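Local coordinates for protein fusarinine C esterase sidJ (Aspergillus fumigatus, PDB 6GUP) that hydrolyses the ester bonds of the siderophore fusarinine C, helping the fungus release its iron, and works as a homodimer of alpha/beta-hydrolase subunits, at residues A[131-136]-A[155-160]; A[272-277]-A[312-317]; A[196-201]-A[213-218]; A[79-84]-A[226-231]. One frame throughout, in Å; residues are numbered along the deposited sequence.

Contact 1 of 4, residues A[131-136]-A[155-160]; sequences HYLSRP and MPLDGA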
loop_
_atom_site.group_PDB
_atom_site.type_symbol
_atom_site.label_atom_id
_atom_site.label_comp_id
_atom_site.label_asym_id
_atom_site.label_seq_id
_atom_site.Cartn_x
_atom_site.Cartn_y
_atom_site.Cartn_z
ATOM N N HIS A 131 -21.279 -0.229 -0.351
ATOM C CA HIS A 131 -21.215 1.128 -0.912
ATOM C C HIS A 131 -21.180 1.096 -2.446
ATOM O O HIS A 131 -21.841 1.903 -3.099
ATOM C CB HIS A 131 -19.990 1.869 -0.362
ATOM C CG HIS A 131 -20.045 3.355 -0.521
ATOM N ND1 HIS A 131 -20.489 4.191 0.482
ATOM C CD2 HIS A 131 -19.670 4.160 -1.542
ATOM C CE1 HIS A 131 -20.402 5.446 0.076
ATOM N NE2 HIS A 131 -19.907 5.454 -1.147
ATOM N N TYR A 132 -20.419 0.156 -3.008
ATOM C CA TYR A 132 -20.391 -0.085 -4.462
ATOM C C TYR A 132 -21.797 -0.359 -5.009
ATOM O O TYR A 132 -22.184 0.198 -6.041
ATOM C CB TYR A 132 -19.456 -1.263 -4.794
ATOM C CG TYR A 132 -19.208 -1.500 -6.271
ATOM C CD1 TYR A 132 -20.112 -2.229 -7.047
ATOM C CD2 TYR A 132 -18.051 -1.020 -6.889
ATOM C CE1 TYR A 132 -19.885 -2.452 -8.397
ATOM C CE2 TYR A 132 -17.814 -1.241 -8.241
ATOM C CZ TYR A 132 -18.732 -1.958 -8.988
ATOM O OH TYR A 132 -18.508 -2.176 -10.328
ATOM N N LEU A 133 -22.549 -1.204 -4.305
ATOM C CA LEU A 133 -23.879 -1.637 -4.747
ATOM C C LEU A 133 -25.012 -0.644 -4.464
ATOM O O LEU A 133 -25.972 -0.587 -5.231
ATOM C CB LEU A 133 -24.233 -2.989 -4.112
ATOM C CG LEU A 133 -23.357 -4.179 -4.509
ATOM C CD1 LEU A 133 -23.704 -5.396 -3.662
ATOM C CD2 LEU A 133 -23.500 -4.488 -5.993
ATOM N N SER A 134 -24.909 0.123 -3.377
ATOM C CA SER A 134 -26.045 0.901 -2.860
ATOM C C SER A 134 -26.109 2.364 -3.311
ATOM O O SER A 134 -27.202 2.926 -3.413
ATOM C CB SER A 134 -26.061 0.844 -1.329
ATOM O OG SER A 134 -24.927 1.485 -0.771
ATOM N N ARG A 135 -24.957 2.979 -3.578
ATOM C CA ARG A 135 -24.905 4.415 -3.871
ATOM C C ARG A 135 -25.251 4.734 -5.331
ATOM O O ARG A 135 -25.226 3.836 -6.176
ATOM C CB ARG A 135 -23.524 4.977 -3.516
ATOM C CG ARG A 135 -23.088 4.754 -2.073
ATOM C CD ARG A 135 -24.130 5.149 -1.034
ATOM N NE ARG A 135 -24.627 6.515 -1.231
ATOM C CZ ARG A 135 -24.311 7.589 -0.499
ATOM N NH1 ARG A 135 -24.851 8.765 -0.814
ATOM N NH2 ARG A 135 -23.477 7.522 0.543
ATOM N N PRO A 136 -25.579 6.013 -5.630
ATOM C CA PRO A 136 -25.869 6.436 -7.008
ATOM C C PRO A 136 -24.729 6.169 -7.990
ATOM O O PRO A 136 -23.556 6.230 -7.609
ATOM C CB PRO A 136 -26.097 7.946 -6.871
ATOM C CG PRO A 136 -26.560 8.129 -5.476
ATOM C CD PRO A 136 -25.807 7.116 -4.674
ATOM N N MET A 155 -19.485 -1.149 -13.119
ATOM C CA MET A 155 -20.092 -2.285 -13.798
ATOM C C MET A 155 -20.922 -3.112 -12.814
ATOM O O MET A 155 -20.628 -3.120 -11.615
ATOM C CB MET A 155 -19.035 -3.159 -14.477
ATOM C CG MET A 155 -18.102 -3.933 -13.550
ATOM S SD MET A 155 -17.160 -5.156 -14.471
ATOM C CE MET A 155 -16.261 -4.082 -15.583
ATOM N N PRO A 156 -21.957 -3.814 -13.315
ATOM C CA PRO A 156 -22.705 -4.709 -12.433
ATOM C C PRO A 156 -21.914 -5.976 -12.115
ATOM O O PRO A 156 -21.136 -6.449 -12.948
ATOM C CB PRO A 156 -23.970 -5.040 -13.245
ATOM C CG PRO A 156 -23.972 -4.094 -14.401
ATOM C CD PRO A 156 -22.532 -3.811 -14.670
ATOM N N LEU A 157 -22.118 -6.505 -10.912
ATOM C CA LEU A 157 -21.427 -7.700 -10.440
ATOM C C LEU A 157 -22.314 -8.929 -10.621
ATOM O O LEU A 157 -23.538 -8.843 -10.489
ATOM C CB LEU A 157 -21.062 -7.547 -8.961
ATOM C CG LEU A 157 -20.332 -6.262 -8.555
ATOM C CD1 LEU A 157 -20.196 -6.199 -7.044
ATOM C CD2 LEU A 157 -18.967 -6.166 -9.218
ATOM N N ASP A 158 -21.688 -10.065 -10.921
ATOM C CA ASP A 158 -22.387 -11.355 -10.977
ATOM C C ASP A 158 -22.567 -11.961 -9.582
ATOM O O ASP A 158 -23.357 -12.888 -9.406
ATOM C CB ASP A 158 -21.637 -12.336 -11.877
ATOM C CG ASP A 158 -21.541 -11.850 -13.309
ATOM O OD1 ASP A 158 -22.554 -11.921 -14.033
ATOM O OD2 ASP A 158 -20.450 -11.390 -13.704
ATOM N N GLY A 159 -21.825 -11.447 -8.602
ATOM C CA GLY A 159 -21.961 -11.871 -7.214
ATOM C C GLY A 159 -21.330 -10.887 -6.249
ATOM O O GLY A 159 -20.509 -10.054 -6.644
ATOM N N ALA A 160 -21.726 -10.981 -4.981
ATOM C CA ALA A 160 -21.163 -10.147 -3.923
ATOM C C ALA A 160 -21.133 -10.909 -2.601
ATOM O O ALA A 160 -22.138 -11.491 -2.196
ATOM C CB ALA A 160 -21.962 -8.862 -3.780
#
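The last turn of helix 125-134 runs past M155 and L157, on the chain leading into strand 159-163, and A160 in the strand, with L133 CA and P156 CA 8.4 Å apart. Y132 points at this chain, and the branches of L133 reach it. Y132 supplies the hydrogen bond of the contact. Its CG is anti to the backbone N (chi1 -173°), which sends the ring off the helix toward the incoming chain. There Y132 OH donates to M155 O at 2.7 Å. The bond lies in the carbonyl plane, on a lone pair of M155 O, and this oxygen also sits in plane at the edge of the ring. M155 CG packs beside the same hydroxyl, 3.7 Å from Y132 OH. L157 comes obliquely to the ring, with L157 CG 3.8 Å from Y132 CE1. L133 uses both branches: CD2 meets L157 CD1 at 3.9 Å, and CD1 meets A160 CB, also at 3.9 Å. L157 CD1 thus touches both neighbouring side chains of the helix. R154 makes a cation-pi contact with the Y132 ring, and L97 of helix 86-108 touches both Y132 and L157. Strand 159-163 runs on between strands 117-122 and 278-283, so the contact packs helix 125-134 against the start of a central strand.

Contact 2 of 4, residues A[272-277]-A[312-317]; sequences GLLRGK and AAIWDE
K277 carries this contact, its side chain folded over the loop 312-317. CG lies beside the backbone N. The chain then bends twice, at chi2 (-71°) and at chi3 (-92°, well off a staggered value). These bends curl the amine over the backbone carbonyls. K277 NZ donates to A313 O at 2.7 Å and to W315 O at 3.0 Å. In both bonds the nitrogen stands well above the carbonyl plane, 52° out of it for W315 O. Water 1 accepts a third bond from K277 NZ at 2.9 Å and also accepts from E317 N, so it ties the amine to the end of the segment. Nearer the backbone, K277 CA makes a CH...O contact of 3.3 Å with I314 O. D316 crosses K277 at about a right angle, with D316 OD2 3.7 Å from K277 CB. Its other oxygen, OD1, bonds to N318 N. L274 adds an apolar touch: CD2 meets I314 CG2 at 3.8 Å. The amine is gripped by two carbonyls and a water, which would match the three N-H groups of a charged lysine. The carbonyl dipoles probably help to stabilise its charge; D316 is near, with OD1 5.4 Å from K277 NZ, but the charged atoms do not touch.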
loop_
_atom_site.group_PDB
_atom_site.type_symbol
_atom_site.label_atom_id
_atom_site.label_comp_id
_atom_site.label_asym_id
_atom_site.label_seq_id
_atom_site.Cartn_x
_atom_site.Cartn_y
_atom_site.Cartn_z
ATOM N N GLY A 272 -29.102 -1.542 -9.498
ATOM C CA GLY A 272 -28.933 -2.521 -10.575
ATOM C C GLY A 272 -27.504 -2.976 -10.827
ATOM O O GLY A 272 -27.154 -3.301 -11.965
ATOM N N LEU A 273 -26.686 -3.011 -9.774
ATOM C CA LEU A 273 -25.276 -3.408 -9.883
ATOM C C LEU A 273 -24.976 -4.786 -9.278
ATOM O O LEU A 273 -23.807 -5.149 -9.122
ATOM C CB LEU A 273 -24.379 -2.336 -9.251
ATOM C CG LEU A 273 -24.420 -0.955 -9.914
ATOM C CD1 LEU A 273 -23.643 0.043 -9.074
ATOM C CD2 LEU A 273 -23.869 -0.992 -11.331
ATOM N N LEU A 274 -26.018 -5.557 -8.960
ATOM C CA LEU A 274 -25.861 -6.949 -8.539
ATOM C C LEU A 274 -26.853 -7.834 -9.291
ATOM O O LEU A 274 -28.004 -7.978 -8.872
ATOM C CB LEU A 274 -26.051 -7.085 -7.020
ATOM C CG LEU A 274 -25.937 -8.484 -6.397
ATOM C CD1 LEU A 274 -24.630 -9.169 -6.772
ATOM C CD2 LEU A 274 -26.074 -8.402 -4.882
ATOM N N ARG A 275 -26.400 -8.412 -10.405
ATOM C CA ARG A 275 -27.176 -9.430 -11.130
ATOM C C ARG A 275 -26.788 -10.826 -10.624
ATOM O O ARG A 275 -26.241 -11.659 -11.351
ATOM C CB ARG A 275 -27.048 -9.292 -12.659
ATOM C CG ARG A 275 -25.640 -9.269 -13.242
ATOM C CD ARG A 275 -25.651 -9.726 -14.694
ATOM N NE ARG A 275 -24.335 -9.615 -15.325
ATOM C CZ ARG A 275 -23.806 -8.500 -15.838
ATOM N NH1 ARG A 275 -24.463 -7.339 -15.815
ATOM N NH2 ARG A 275 -22.592 -8.545 -16.383
ATOM N N GLY A 276 -27.105 -11.059 -9.355
ATOM C CA GLY A 276 -26.727 -12.277 -8.649
ATOM C C GLY A 276 -27.117 -12.179 -7.187
ATOM O O GLY A 276 -28.005 -11.400 -6.829
ATOM N N LYS A 277 -26.434 -12.948 -6.339
ATOM C CA LYS A 277 -26.786 -13.057 -4.922
ATOM C C LYS A 277 -25.807 -12.314 -4.014
ATOM O O LYS A 277 -24.621 -12.208 -4.329
ATOM C CB LYS A 277 -26.848 -14.532 -4.501
ATOM C CG LYS A 277 -27.650 -15.439 -5.431
ATOM C CD LYS A 277 -29.148 -15.175 -5.355
ATOM C CE LYS A 277 -29.826 -16.074 -4.336
ATOM N NZ LYS A 277 -31.120 -15.506 -3.872
ATOM N N ALA A 312 -38.229 -9.308 -3.565
ATOM C CA ALA A 312 -37.083 -9.775 -4.351
ATOM C C ALA A 312 -36.418 -10.979 -3.686
ATOM O O ALA A 312 -36.764 -11.352 -2.564
ATOM C CB ALA A 312 -36.081 -8.645 -4.525
ATOM N N ALA A 313 -35.473 -11.588 -4.403
ATOM C CA ALA A 313 -34.694 -12.725 -3.903
ATOM C C ALA A 313 -33.202 -12.493 -4.156
ATOM O O ALA A 313 -32.503 -13.354 -4.695
ATOM C CB ALA A 313 -35.168 -14.014 -4.560
ATOM N N ILE A 314 -32.727 -11.318 -3.747
ATOM C CA ILE A 314 -31.330 -10.917 -3.935
ATOM C C ILE A 314 -30.438 -11.558 -2.871
ATOM O O ILE A 314 -29.367 -12.069 -3.184
ATOM C CB ILE A 314 -31.183 -9.376 -3.915
ATOM C CG1 ILE A 314 -31.937 -8.773 -5.108
ATOM C CG2 ILE A 314 -29.711 -8.959 -3.954
ATOM C CD1 ILE A 314 -32.192 -7.288 -5.003
ATOM N N TRP A 315 -30.880 -11.505 -1.618
ATOM C CA TRP A 315 -30.159 -12.114 -0.498
ATOM C C TRP A 315 -29.949 -13.610 -0.727
ATOM O O TRP A 315 -30.886 -14.323 -1.098
ATOM C CB TRP A 315 -30.937 -11.892 0.800
ATOM C CG TRP A 315 -30.258 -12.392 2.035
ATOM C CD1 TRP A 315 -30.377 -13.631 2.590
ATOM C CD2 TRP A 315 -29.366 -11.658 2.879
ATOM N NE1 TRP A 315 -29.611 -13.720 3.724
ATOM C CE2 TRP A 315 -28.980 -12.522 3.928
ATOM C CE3 TRP A 315 -28.855 -10.351 2.852
ATOM C CZ2 TRP A 315 -28.102 -12.123 4.944
ATOM C CZ3 TRP A 315 -27.982 -9.955 3.863
ATOM C CH2 TRP A 315 -27.616 -10.839 4.895
ATOM N N ASP A 316 -28.718 -14.072 -0.518
ATOM C CA ASP A 316 -28.406 -15.492 -0.606
ATOM C C ASP A 316 -28.855 -16.151 0.690
ATOM O O ASP A 316 -28.345 -15.816 1.762
ATOM C CB ASP A 316 -26.903 -15.721 -0.828
ATOM C CG ASP A 316 -26.599 -17.091 -1.419
ATOM O OD1 ASP A 316 -27.300 -18.072 -1.092
ATOM O OD2 ASP A 316 -25.651 -17.189 -2.222
ATOM N N GLU A 317 -29.798 -17.090 0.589
ATOM C CA GLU A 317 -30.276 -17.848 1.754
ATOM C C GLU A 317 -29.153 -18.621 2.463
ATOM O O GLU A 317 -29.231 -18.854 3.668
ATOM C CB GLU A 317 -31.424 -18.798 1.370
ATOM C CG GLU A 317 -31.032 -19.994 0.505
ATOM C CD GLU A 317 -32.171 -20.982 0.307
ATOM O OE1 GLU A 317 -31.885 -22.144 -0.052
ATOM O OE2 GLU A 317 -33.346 -20.609 0.511
HETATM O O HOH W 1 -31.098 -17.475 -1.796
#

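Contact 3 of 4, residues A[196-201]-A[213-218]; sequences TSMARE and LLPLAM
The P215 ring and M198 meet tip to tip: M198 CE comes to the CD-CG side of the ring, 3.7 Å from P215 CD and 4.1 Å from P215 CG. The M198 chain runs out nearly straight from CB and then bends at chi3 (70°), which turns its terminal methyl toward the ring. L214 lies alongside M198, the two side chains sliding past each other in opposite directions. Its CD2 fits along the methionine, 3.9 Å from M198 CE and 3.9 Å from M198 CB. The other branch, L214 CD1, faces A199 CB at 4.3 Å. One leucine therefore touches two successive residues of helix 185-205. M218 approaches from the first turn of helix 216-222, and its CE is 4.4 Å from M198 SD, a loose sulfur-methyl touch.

These parts belong to the mainly helical stretch between core strands 159-163 and 278-283. That is where alpha/beta hydrolases commonly carry an inserted cap. P215 holds the N-cap position of helix 216-222, so the contact packs the start of this helix, and the residue before it, against the middle of helix 185-205.

F234 of helix 231-238 touches both A199 and L214 and brings a third helix to the packing. M218 also reaches V191, K194 and L195 on helix 185-205. Beside the contact, L213 pairs in an antiparallel ladder with a strand of the second subunit and packs on L213 of that neighbouring subunit.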
loop_
_atom_site.group_PDB
_atom_site.type_symbol
_atom_site.label_atom_id
_atom_site.label_comp_id
_atom_site.label_asym_id
_atom_site.label_seq_id
_atom_site.Cartn_x
_atom_site.Cartn_y
_atom_site.Cartn_z
ATOM N N THR A 196 -11.406 11.483 22.293
ATOM C CA THR A 196 -12.608 12.215 21.864
ATOM C C THR A 196 -12.426 13.719 22.034
ATOM O O THR A 196 -12.662 14.482 21.100
ATOM C CB THR A 196 -13.875 11.769 22.632
ATOM O OG1 THR A 196 -13.604 11.732 24.038
ATOM C CG2 THR A 196 -14.341 10.394 22.171
ATOM N N SER A 197 -11.982 14.127 23.221
ATOM C CA SER A 197 -11.707 15.537 23.528
ATOM C C SER A 197 -10.700 16.170 22.559
ATOM O O SER A 197 -10.872 17.319 22.148
ATOM C CB SER A 197 -11.204 15.672 24.968
ATOM O OG SER A 197 -10.909 17.021 25.292
ATOM N N MET A 198 -9.655 15.417 22.212
ATOM C CA MET A 198 -8.685 15.833 21.189
ATOM C C MET A 198 -9.330 15.950 19.813
ATOM O O MET A 198 -9.111 16.932 19.099
ATOM C CB MET A 198 -7.527 14.836 21.095
ATOM C CG MET A 198 -6.552 14.894 22.255
ATOM S SD MET A 198 -5.392 13.517 22.216
ATOM C CE MET A 198 -4.403 13.979 20.796
ATOM N N ALA A 199 -10.111 14.934 19.451
ATOM C CA ALA A 199 -10.750 14.860 18.140
ATOM C C ALA A 199 -11.808 15.947 17.924
ATOM O O ALA A 199 -11.918 16.492 16.822
ATOM C CB ALA A 199 -11.354 13.481 17.926
ATOM N N ARG A 200 -12.579 16.253 18.967
ATOM C CA ARG A 200 -13.570 17.338 18.913
ATOM C C ARG A 200 -12.911 18.709 18.786
ATOM O O ARG A 200 -13.388 19.560 18.032
ATOM C CB ARG A 200 -14.471 17.329 20.149
ATOM C CG ARG A 200 -15.351 16.096 20.283
ATOM C CD ARG A 200 -16.457 16.322 21.299
ATOM N NE ARG A 200 -16.674 15.189 22.196
ATOM C CZ ARG A 200 -17.548 15.184 23.204
ATOM N NH1 ARG A 200 -18.311 16.251 23.455
ATOM N NH2 ARG A 200 -17.666 14.103 23.968
ATOM N N GLU A 201 -11.826 18.914 19.533
ATOM C CA GLU A 201 -11.054 20.159 19.481
ATOM C C GLU A 201 -10.462 20.399 18.089
ATOM O O GLU A 201 -10.490 21.524 17.589
ATOM C CB GLU A 201 -9.943 20.138 20.540
ATOM C CG GLU A 201 -9.225 21.470 20.749
ATOM C CD GLU A 201 -7.847 21.537 20.106
ATOM O OE1 GLU A 201 -7.058 20.579 20.256
ATOM O OE2 GLU A 201 -7.537 22.565 19.467
ATOM N N LEU A 213 -3.665 13.980 12.907
ATOM C CA LEU A 213 -3.502 12.553 13.175
ATOM C C LEU A 213 -3.344 12.348 14.673
ATOM O O LEU A 213 -2.458 12.943 15.292
ATOM C CB LEU A 213 -2.288 11.983 12.440
ATOM C CG LEU A 213 -2.220 12.175 10.923
ATOM C CD1 LEU A 213 -0.980 11.475 10.393
ATOM C CD2 LEU A 213 -3.468 11.666 10.211
ATOM N N LEU A 214 -4.206 11.513 15.249
ATOM C CA LEU A 214 -4.161 11.222 16.678
ATOM C C LEU A 214 -3.042 10.215 16.950
ATOM O O LEU A 214 -2.668 9.459 16.049
ATOM C CB LEU A 214 -5.510 10.684 17.164
ATOM C CG LEU A 214 -6.709 11.616 16.939
ATOM C CD1 LEU A 214 -8.017 10.885 17.195
ATOM C CD2 LEU A 214 -6.615 12.863 17.806
ATOM N N PRO A 215 -2.497 10.202 18.186
ATOM C CA PRO A 215 -1.357 9.326 18.480
ATOM C C PRO A 215 -1.694 7.844 18.340
ATOM O O PRO A 215 -2.726 7.394 18.844
ATOM C CB PRO A 215 -1.006 9.660 19.940
ATOM C CG PRO A 215 -1.681 10.951 20.229
ATOM C CD PRO A 215 -2.910 10.964 19.378
ATOM N N LEU A 216 -0.822 7.110 17.655
ATOM C CA LEU A 216 -1.004 5.674 17.431
ATOM C C LEU A 216 -0.951 4.907 18.759
ATOM O O LEU A 216 -1.704 3.951 18.953
ATOM C CB LEU A 216 0.050 5.149 16.438
ATOM C CG LEU A 216 -0.182 3.860 15.634
ATOM C CD1 LEU A 216 -0.149 2.621 16.511
ATOM C CD2 LEU A 216 -1.460 3.903 14.804
ATOM N N ALA A 217 -0.076 5.345 19.667
ATOM C CA ALA A 217 0.004 4.792 21.027
ATOM C C ALA A 217 -1.362 4.735 21.714
ATOM O O ALA A 217 -1.704 3.729 22.330
ATOM C CB ALA A 217 0.973 5.604 21.875
ATOM N N MET A 218 -2.129 5.817 21.586
ATOM C CA MET A 218 -3.454 5.938 22.205
ATOM C C MET A 218 -4.566 5.219 21.433
ATOM O O MET A 218 -5.339 4.469 22.029
ATOM C CB MET A 218 -3.816 7.417 22.380
ATOM C CG MET A 218 -2.898 8.154 23.344
ATOM S SD MET A 218 -3.261 9.915 23.485
ATOM C CE MET A 218 -4.709 9.895 24.535
#

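Contact 4 of 4, residues A[79-84]-A[226-231]; sequences QSWGLG and HTPLSA
S80 opens the contact by donating from OG to T227 OG1 at 2.7 Å. Its OG stands between the backbone N and the carbonyl carbon (chi1 59°), pointing at the threonine hydroxyl. The same S80 OG also lies 3.6 Å from P228 CG.

W81 follows and makes the closest backbone approach, to L229. W81 CA gives a CH...O contact of 3.3 Å to P228 O, an oxygen buried here without a hydrogen-bond partner. The indole has P228 CG at its edge, in plane and 4.0 Å from W81 CD1, while Q79 CA lies above one face, offset toward the rim. The W81 carbonyl is the main polar acceptor. W81 O receives S230 N at 3.1 Å (154° at the hydrogen) and S230 OG at 2.6 Å. Both donors are tilted from the carbonyl plane. G82 CA lies 4.1 Å from S230 OG as the chain leaves.

The indole also touches L213 of its own chain and L213 of the neighbouring subunit, placing the contact beside the dimer interface. S230 is the N-cap of helix 231-238. Its OG accepts from R233 N while donating to W81 O. This is a serine N-cap whose hydroxyl also ties the helix start to the loop before helix 86-108.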
loop_
_atom_site.group_PDB
_atom_site.type_symbol
_atom_site.label_atom_id
_atom_site.label_comp_id
_atom_site.label_asym_id
_atom_site.label_seq_id
_atom_site.Cartn_x
_atom_site.Cartn_y
_atom_site.Cartn_z
ATOM N N GLN A 79 -3.822 5.808 2.594
ATOM C CA GLN A 79 -4.439 6.832 3.449
ATOM C C GLN A 79 -5.587 6.206 4.249
ATOM O O GLN A 79 -6.767 6.456 3.982
ATOM C CB GLN A 79 -4.933 8.025 2.616
ATOM C CG GLN A 79 -3.996 8.452 1.493
ATOM C CD GLN A 79 -4.352 9.804 0.896
ATOM O OE1 GLN A 79 -4.932 10.667 1.560
ATOM N NE2 GLN A 79 -3.996 9.999 -0.368
ATOM N N SER A 80 -5.223 5.396 5.240
ATOM C CA SER A 80 -6.197 4.672 6.071
ATOM C C SER A 80 -6.785 5.483 7.241
ATOM O O SER A 80 -7.656 4.987 7.960
ATOM C CB SER A 80 -5.552 3.395 6.613
ATOM O OG SER A 80 -4.407 3.695 7.392
ATOM N N TRP A 81 -6.331 6.726 7.408
ATOM C CA TRP A 81 -6.696 7.577 8.556
ATOM C C TRP A 81 -7.809 8.585 8.250
ATOM O O TRP A 81 -8.306 9.220 9.172
ATOM C CB TRP A 81 -5.458 8.321 9.112
ATOM C CG TRP A 81 -4.461 8.677 8.068
ATOM C CD1 TRP A 81 -3.324 7.987 7.761
ATOM C CD2 TRP A 81 -4.533 9.767 7.145
ATOM N NE1 TRP A 81 -2.672 8.591 6.717
ATOM C CE2 TRP A 81 -3.390 9.688 6.319
ATOM C CE3 TRP A 81 -5.445 10.813 6.942
ATOM C CZ2 TRP A 81 -3.134 10.613 5.300
ATOM C CZ3 TRP A 81 -5.189 11.738 5.930
ATOM C CH2 TRP A 81 -4.043 11.626 5.120
ATOM N N GLY A 82 -8.202 8.726 6.981
ATOM C CA GLY A 82 -9.162 9.758 6.563
ATOM C C GLY A 82 -10.610 9.299 6.458
ATOM O O GLY A 82 -10.882 8.148 6.112
ATOM N N LEU A 83 -11.532 10.217 6.761
ATOM C CA LEU A 83 -12.979 10.019 6.568
ATOM C C LEU A 83 -13.366 10.445 5.152
ATOM O O LEU A 83 -12.657 11.229 4.514
ATOM C CB LEU A 83 -13.776 10.834 7.606
ATOM C CG LEU A 83 -15.305 11.003 7.514
ATOM C CD1 LEU A 83 -16.057 9.710 7.803
ATOM C CD2 LEU A 83 -15.767 12.092 8.471
ATOM N N GLY A 84 -14.492 9.922 4.668
ATOM C CA GLY A 84 -15.015 10.265 3.348
ATOM C C GLY A 84 -14.238 9.552 2.262
ATOM O O GLY A 84 -13.909 10.148 1.235
ATOM N N HIS A 226 -6.358 -1.321 14.476
ATOM C CA HIS A 226 -4.967 -0.927 14.756
ATOM C C HIS A 226 -4.342 -0.160 13.579
ATOM O O HIS A 226 -3.164 -0.334 13.252
ATOM C CB HIS A 226 -4.131 -2.163 15.134
ATOM C CG HIS A 226 -2.891 -1.852 15.917
ATOM N ND1 HIS A 226 -1.941 -0.949 15.489
ATOM C CD2 HIS A 226 -2.432 -2.351 17.089
ATOM C CE1 HIS A 226 -0.958 -0.897 16.369
ATOM N NE2 HIS A 226 -1.232 -1.735 17.351
ATOM N N THR A 227 -5.151 0.692 12.952
ATOM C CA THR A 227 -4.712 1.540 11.840
ATOM C C THR A 227 -4.691 2.985 12.358
ATOM O O THR A 227 -5.448 3.310 13.280
ATOM C CB THR A 227 -5.617 1.363 10.585
ATOM O OG1 THR A 227 -5.161 2.196 9.515
ATOM C CG2 THR A 227 -7.071 1.690 10.865
ATOM N N PRO A 228 -3.816 3.851 11.796
ATOM C CA PRO A 228 -3.782 5.253 12.239
ATOM C C PRO A 228 -5.112 5.976 12.029
ATOM O O PRO A 228 -5.875 5.609 11.133
ATOM C CB PRO A 228 -2.686 5.874 11.361
ATOM C CG PRO A 228 -2.564 4.954 10.195
ATOM C CD PRO A 228 -2.763 3.600 10.796
ATOM N N LEU A 229 -5.375 6.988 12.852
ATOM C CA LEU A 229 -6.651 7.700 12.823
ATOM C C LEU A 229 -6.471 9.211 12.862
ATOM O O LEU A 229 -5.795 9.743 13.745
ATOM C CB LEU A 229 -7.531 7.263 14.000
ATOM C CG LEU A 229 -8.091 5.836 13.971
ATOM C CD1 LEU A 229 -8.795 5.526 15.282
ATOM C CD2 LEU A 229 -9.047 5.629 12.804
ATOM N N SER A 230 -7.089 9.890 11.896
ATOM C CA SER A 230 -7.252 11.338 11.946
ATOM C C SER A 230 -8.344 11.668 12.958
ATOM O O SER A 230 -9.147 10.804 13.327
ATOM C CB SER A 230 -7.615 11.906 10.569
ATOM O OG SER A 230 -8.938 11.557 10.192
ATOM N N ALA A 231 -8.359 12.919 13.403
ATOM C CA ALA A 231 -9.381 13.405 14.332
ATOM C C ALA A 231 -10.785 13.295 13.740
ATOM O O ALA A 231 -11.715 12.859 14.420
ATOM C CB ALA A 231 -9.094 14.843 14.726
#

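The contacts form two touching pairs; contact 3 lies across the chain's centre from contacts 1 and 2. Contacts 1 and 2, with centres 10 Å apart, join through backbone bonds between 155-160 and 272-277: L157 N lies 2.8 Å from L273 O, and L157 O lies 2.9 Å from R275 N, both probable hydrogen bonds. Contacts 3 and 4, centres 11 Å apart, meet through L214 N and L229 O at 2.8 Å, near the dimer interface. Between the pairs, contacts 1 and 4 come within about 8 Å at their nearest atoms, while the centres of contacts 2 and 3 are 40 Å apart. Helix 125-134 of contact 1 follows S123, the likely nucleophile of a triad with H327 and D286.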